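Local coordinates for Rho guanine nucleotide exchange factor 3 (Mus musculus, PDB 2Z0Q), which promotes nucleotide exchange on the small GTPases RhoA and RhoB, and is represented here by its DH-PH fragment, at residues A[160-171]-A[184-195]. Sequence-based numbering, arbitrary orientation.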
loop_
_atom_site.group_PDB
_atom_site.type_symbol
_atom_site.label_atom_id
_atom_site.label_comp_id
_atom_site.label_asym_id
_atom_site.label_seq_id
_atom_site.Cartn_x
_atom_site.Cartn_y
_atom_site.Cartn_z
ATOM N N LEU A 160 3.354 11.697 -0.347
ATOM C CA LEU A 160 4.734 11.832 0.115
ATOM C C LEU A 160 5.731 11.440 -0.978
ATOM O O LEU A 160 6.696 12.137 -1.236
ATOM C CB LEU A 160 4.966 10.960 1.347
ATOM C CG LEU A 160 6.378 11.033 1.888
ATOM C CD1 LEU A 160 6.565 12.334 2.663
ATOM C CD2 LEU A 160 6.590 9.818 2.805
ATOM N N VAL A 161 5.475 10.302 -1.607
ATOM C CA VAL A 161 6.339 9.768 -2.650
ATOM C C VAL A 161 6.459 10.677 -3.857
ATOM O O VAL A 161 7.492 10.678 -4.542
ATOM C CB VAL A 161 5.820 8.343 -3.065
ATOM C CG1 VAL A 161 6.287 7.940 -4.471
ATOM C CG2 VAL A 161 6.258 7.352 -2.038
ATOM N N LYS A 162 5.415 11.469 -4.085
ATOM C CA LYS A 162 5.337 12.372 -5.213
ATOM C C LYS A 162 5.957 13.736 -4.954
ATOM O O LYS A 162 6.176 14.500 -5.891
ATOM C CB LYS A 162 3.870 12.559 -5.634
ATOM C CG LYS A 162 3.712 13.034 -7.077
ATOM C CD LYS A 162 2.228 13.050 -7.507
ATOM C CE LYS A 162 2.070 13.641 -8.910
ATOM N NZ LYS A 162 0.630 13.849 -9.213
ATOM N N TYR A 163 6.319 14.057 -3.705
ATOM C CA TYR A 163 6.841 15.410 -3.492
ATOM C C TYR A 163 8.127 15.722 -4.293
ATOM O O TYR A 163 8.275 16.810 -4.832
ATOM C CB TYR A 163 7.078 15.695 -1.994
ATOM C CG TYR A 163 5.840 16.161 -1.243
ATOM C CD1 TYR A 163 5.114 17.277 -1.680
ATOM C CD2 TYR A 163 5.404 15.504 -0.090
ATOM C CE1 TYR A 163 3.997 17.722 -1.002
ATOM C CE2 TYR A 163 4.301 15.936 0.590
ATOM C CZ TYR A 163 3.586 17.049 0.133
ATOM O OH TYR A 163 2.450 17.476 0.795
ATOM N N PRO A 164 9.087 14.769 -4.357
ATOM C CA PRO A 164 10.297 15.086 -5.121
ATOM C C PRO A 164 9.950 15.503 -6.584
ATOM O O PRO A 164 10.478 16.489 -7.107
ATOM C CB PRO A 164 11.106 13.781 -5.052
ATOM C CG PRO A 164 10.737 13.225 -3.712
ATOM C CD PRO A 164 9.208 13.483 -3.659
ATOM N N LEU A 165 9.061 14.743 -7.211
ATOM C CA LEU A 165 8.648 15.019 -8.591
ATOM C C LEU A 165 8.010 16.414 -8.703
ATOM O O LEU A 165 8.329 17.194 -9.599
ATOM C CB LEU A 165 7.630 13.936 -9.033
ATOM C CG LEU A 165 6.988 14.048 -10.428
ATOM C CD1 LEU A 165 6.363 12.651 -10.821
ATOM C CD2 LEU A 165 5.931 15.116 -10.439
ATOM N N LEU A 166 7.118 16.719 -7.766
ATOM C CA LEU A 166 6.409 18.000 -7.797
ATOM C C LEU A 166 7.318 19.190 -7.528
ATOM O O LEU A 166 7.207 20.223 -8.196
ATOM C CB LEU A 166 5.273 17.986 -6.764
ATOM C CG LEU A 166 4.138 17.005 -6.939
ATOM C CD1 LEU A 166 3.269 16.964 -5.604
ATOM C CD2 LEU A 166 3.293 17.484 -8.134
ATOM N N LEU A 167 8.206 19.066 -6.532
ATOM C CA LEU A 167 9.108 20.173 -6.245
ATOM C C LEU A 167 10.158 20.300 -7.361
ATOM O O LEU A 167 10.591 21.390 -7.657
ATOM C CB LEU A 167 9.818 19.969 -4.899
ATOM C CG LEU A 167 8.854 19.815 -3.727
ATOM C CD1 LEU A 167 9.661 19.916 -2.392
ATOM C CD2 LEU A 167 7.769 20.886 -3.781
ATOM N N ARG A 168 10.581 19.179 -7.966
ATOM C CA ARG A 168 11.559 19.293 -9.035
ATOM C C ARG A 168 10.944 19.967 -10.294
ATOM O O ARG A 168 11.642 20.613 -11.070
ATOM C CB ARG A 168 12.174 17.898 -9.378
ATOM C CG ARG A 168 13.422 18.053 -10.208
ATOM C CD ARG A 168 14.125 16.714 -10.467
ATOM N NE ARG A 168 14.507 16.029 -9.240
ATOM C CZ ARG A 168 13.898 14.951 -8.730
ATOM N NH1 ARG A 168 12.838 14.388 -9.315
ATOM N NH2 ARG A 168 14.384 14.399 -7.621
ATOM N N GLU A 169 9.638 19.795 -10.487
ATOM C CA GLU A 169 8.934 20.433 -11.619
ATOM C C GLU A 169 9.028 21.962 -11.396
ATOM O O GLU A 169 9.208 22.710 -12.354
ATOM C CB GLU A 169 7.494 19.943 -11.685
ATOM C CG GLU A 169 6.636 20.624 -12.813
ATOM C CD GLU A 169 7.237 20.391 -14.200
ATOM O OE1 GLU A 169 7.906 19.344 -14.379
ATOM O OE2 GLU A 169 7.016 21.218 -15.118
ATOM N N ILE A 170 8.923 22.439 -10.145
ATOM C CA ILE A 170 9.106 23.874 -9.900
ATOM C C ILE A 170 10.581 24.275 -10.140
ATOM O O ILE A 170 10.893 25.263 -10.816
ATOM C CB ILE A 170 8.740 24.271 -8.453
ATOM C CG1 ILE A 170 7.319 23.786 -8.115
ATOM C CG2 ILE A 170 8.871 25.781 -8.301
ATOM C CD1 ILE A 170 6.942 23.940 -6.614
ATOM N N LEU A 171 11.488 23.464 -9.584
ATOM C CA LEU A 171 12.917 23.750 -9.694
ATOM C C LEU A 171 13.411 23.885 -11.139
ATOM O O LEU A 171 14.197 24.781 -11.467
ATOM C CB LEU A 171 13.707 22.603 -9.003
ATOM C CG LEU A 171 15.233 22.735 -9.169
ATOM C CD1 LEU A 171 15.766 24.027 -8.565
ATOM C CD2 LEU A 171 15.865 21.537 -8.483
ATOM N N LEU A 184 14.827 24.821 -3.125
ATOM C CA LEU A 184 14.120 23.671 -3.680
ATOM C C LEU A 184 15.028 22.457 -3.728
ATOM O O LEU A 184 14.587 21.352 -3.438
ATOM C CB LEU A 184 13.584 23.999 -5.086
ATOM C CG LEU A 184 12.354 24.924 -5.058
ATOM C CD1 LEU A 184 12.139 25.513 -6.434
ATOM C CD2 LEU A 184 11.105 24.133 -4.566
ATOM N N GLU A 185 16.285 22.658 -4.123
ATOM C CA GLU A 185 17.220 21.524 -4.138
ATOM C C GLU A 185 17.288 20.914 -2.714
ATOM O O GLU A 185 17.342 19.690 -2.545
ATOM C CB GLU A 185 18.611 21.997 -4.611
ATOM C CG GLU A 185 18.592 22.326 -6.109
ATOM C CD GLU A 185 19.816 23.078 -6.617
ATOM O OE1 GLU A 185 20.624 23.547 -5.783
ATOM O OE2 GLU A 185 19.955 23.208 -7.872
ATOM N N GLU A 186 17.280 21.775 -1.706
ATOM C CA GLU A 186 17.321 21.291 -0.339
ATOM C C GLU A 186 16.071 20.485 0.023
ATOM O O GLU A 186 16.158 19.381 0.518
ATOM C CB GLU A 186 17.521 22.461 0.633
ATOM C CG GLU A 186 17.230 22.084 2.092
ATOM C CD GLU A 186 17.436 23.237 3.111
ATOM O OE1 GLU A 186 17.640 24.385 2.703
ATOM O OE2 GLU A 186 17.372 22.954 4.357
ATOM N N ALA A 187 14.893 21.052 -0.270
ATOM C CA ALA A 187 13.660 20.384 0.050
ATOM C C ALA A 187 13.556 19.025 -0.635
ATOM O O ALA A 187 13.084 18.061 -0.038
ATOM C CB ALA A 187 12.465 21.292 -0.349
ATOM N N ILE A 188 13.945 18.986 -1.898
ATOM C CA ILE A 188 13.876 17.739 -2.641
ATOM C C ILE A 188 14.788 16.707 -1.975
ATOM O O ILE A 188 14.374 15.578 -1.702
ATOM C CB ILE A 188 14.308 17.964 -4.100
ATOM C CG1 ILE A 188 13.247 18.798 -4.831
ATOM C CG2 ILE A 188 14.478 16.607 -4.808
ATOM C CD1 ILE A 188 13.756 19.430 -6.103
ATOM N N ASN A 189 16.023 17.087 -1.685
ATOM C CA ASN A 189 16.973 16.125 -1.053
ATOM C C ASN A 189 16.482 15.619 0.279
ATOM O O ASN A 189 16.580 14.414 0.600
ATOM C CB ASN A 189 18.335 16.764 -0.797
ATOM C CG ASN A 189 19.412 15.730 -0.489
ATOM O OD1 ASN A 189 19.913 15.080 -1.402
ATOM N ND2 ASN A 189 19.754 15.547 0.805
ATOM N N ILE A 190 15.968 16.525 1.086
ATOM C CA ILE A 190 15.492 16.129 2.408
ATOM C C ILE A 190 14.305 15.139 2.308
ATOM O O ILE A 190 14.265 14.140 3.018
ATOM C CB ILE A 190 15.064 17.353 3.204
ATOM C CG1 ILE A 190 16.280 18.247 3.441
ATOM C CG2 ILE A 190 14.390 16.922 4.533
ATOM C CD1 ILE A 190 17.432 17.618 4.216
ATOM N N ILE A 191 13.360 15.424 1.418
ATOM C CA ILE A 191 12.211 14.540 1.263
ATOM C C ILE A 191 12.673 13.203 0.666
ATOM O O ILE A 191 12.149 12.159 1.040
ATOM C CB ILE A 191 11.098 15.218 0.404
ATOM C CG1 ILE A 191 10.491 16.364 1.215
ATOM C CG2 ILE A 191 9.935 14.239 0.119
ATOM C CD1 ILE A 191 9.620 17.291 0.351
ATOM N N GLN A 192 13.649 13.222 -0.236
ATOM C CA GLN A 192 14.113 11.937 -0.747
ATOM C C GLN A 192 14.619 11.065 0.404
ATOM O O GLN A 192 14.385 9.837 0.418
ATOM C CB GLN A 192 15.206 12.123 -1.780
ATOM C CG GLN A 192 14.650 12.724 -3.076
ATOM C CD GLN A 192 15.738 13.035 -4.064
ATOM O OE1 GLN A 192 16.659 13.790 -3.750
ATOM N NE2 GLN A 192 15.653 12.444 -5.257
ATOM N N GLY A 193 15.308 11.698 1.353
ATOM C CA GLY A 193 15.805 10.981 2.514
ATOM C C GLY A 193 14.693 10.447 3.422
ATOM O O GLY A 193 14.781 9.345 3.964
ATOM N N ILE A 194 13.640 11.229 3.581
ATOM C CA ILE A 194 12.516 10.873 4.423
ATOM C C ILE A 194 11.795 9.672 3.799
ATOM O O ILE A 194 11.477 8.699 4.484
ATOM C CB ILE A 194 11.516 12.077 4.555
ATOM C CG1 ILE A 194 12.131 13.161 5.458
ATOM C CG2 ILE A 194 10.192 11.627 5.207
ATOM C CD1 ILE A 194 11.427 14.514 5.397
ATOM N N VAL A 195 11.546 9.765 2.492
ATOM C CA VAL A 195 10.819 8.687 1.784
ATOM C C VAL A 195 11.574 7.364 1.802
ATOM O O VAL A 195 11.000 6.303 2.078
ATOM C CB VAL A 195 10.538 9.085 0.306
ATOM C CG1 VAL A 195 9.965 7.863 -0.492
ATOM C CG2 VAL A 195 9.603 10.261 0.289
HETATM O O HOH W 1 16.989 15.208 -6.594
#
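Knobs-into-holes packing joins two nearly antiparallel helices of the DH domain where L167 of 160-171 enters the hole made by L184, A187, I188 and I191. The axes of the two segments come within 9.0 Å, their directions 162° apart, and no hydrogen bond passes directly between the helices. CB of L167 presses on I188 CG1 at 3.6 Å, while its CD1 branch turns deeper, meeting I191 CD1 at 3.8 Å and the methyl of A187. In return I188 is a knob among P164, L167, R168 and L171; with CG1 anti to its carbonyl carbon (chi1 -70°), it lays CD1 over the backbone N and CA of R168 and against L171 CD2, and lifts CG2 toward R168 NH2. Cut back to an alanine, I188 would lose the branches packed against L167 CB and L171 CD2, a loss likely to open a gap there and leave R168 NH2 without the methyl beside it. I191 is the third knob, its CG2 3.9 Å from P164 CD, at the kink where proline interrupts the helix bonding of 160-171. In the all-helical DH fold these helices, 155-172 and 180-213, lie side by side, with L98 of helix 95-101 touching both L167 and L184. At the border, a water accepts from R168 NH2 at 2.9 Å and donates to Q192 OE1, joining guanidinium and amide planes 54° apart. Near V161, L160 and V195 slide past each other in opposite directions.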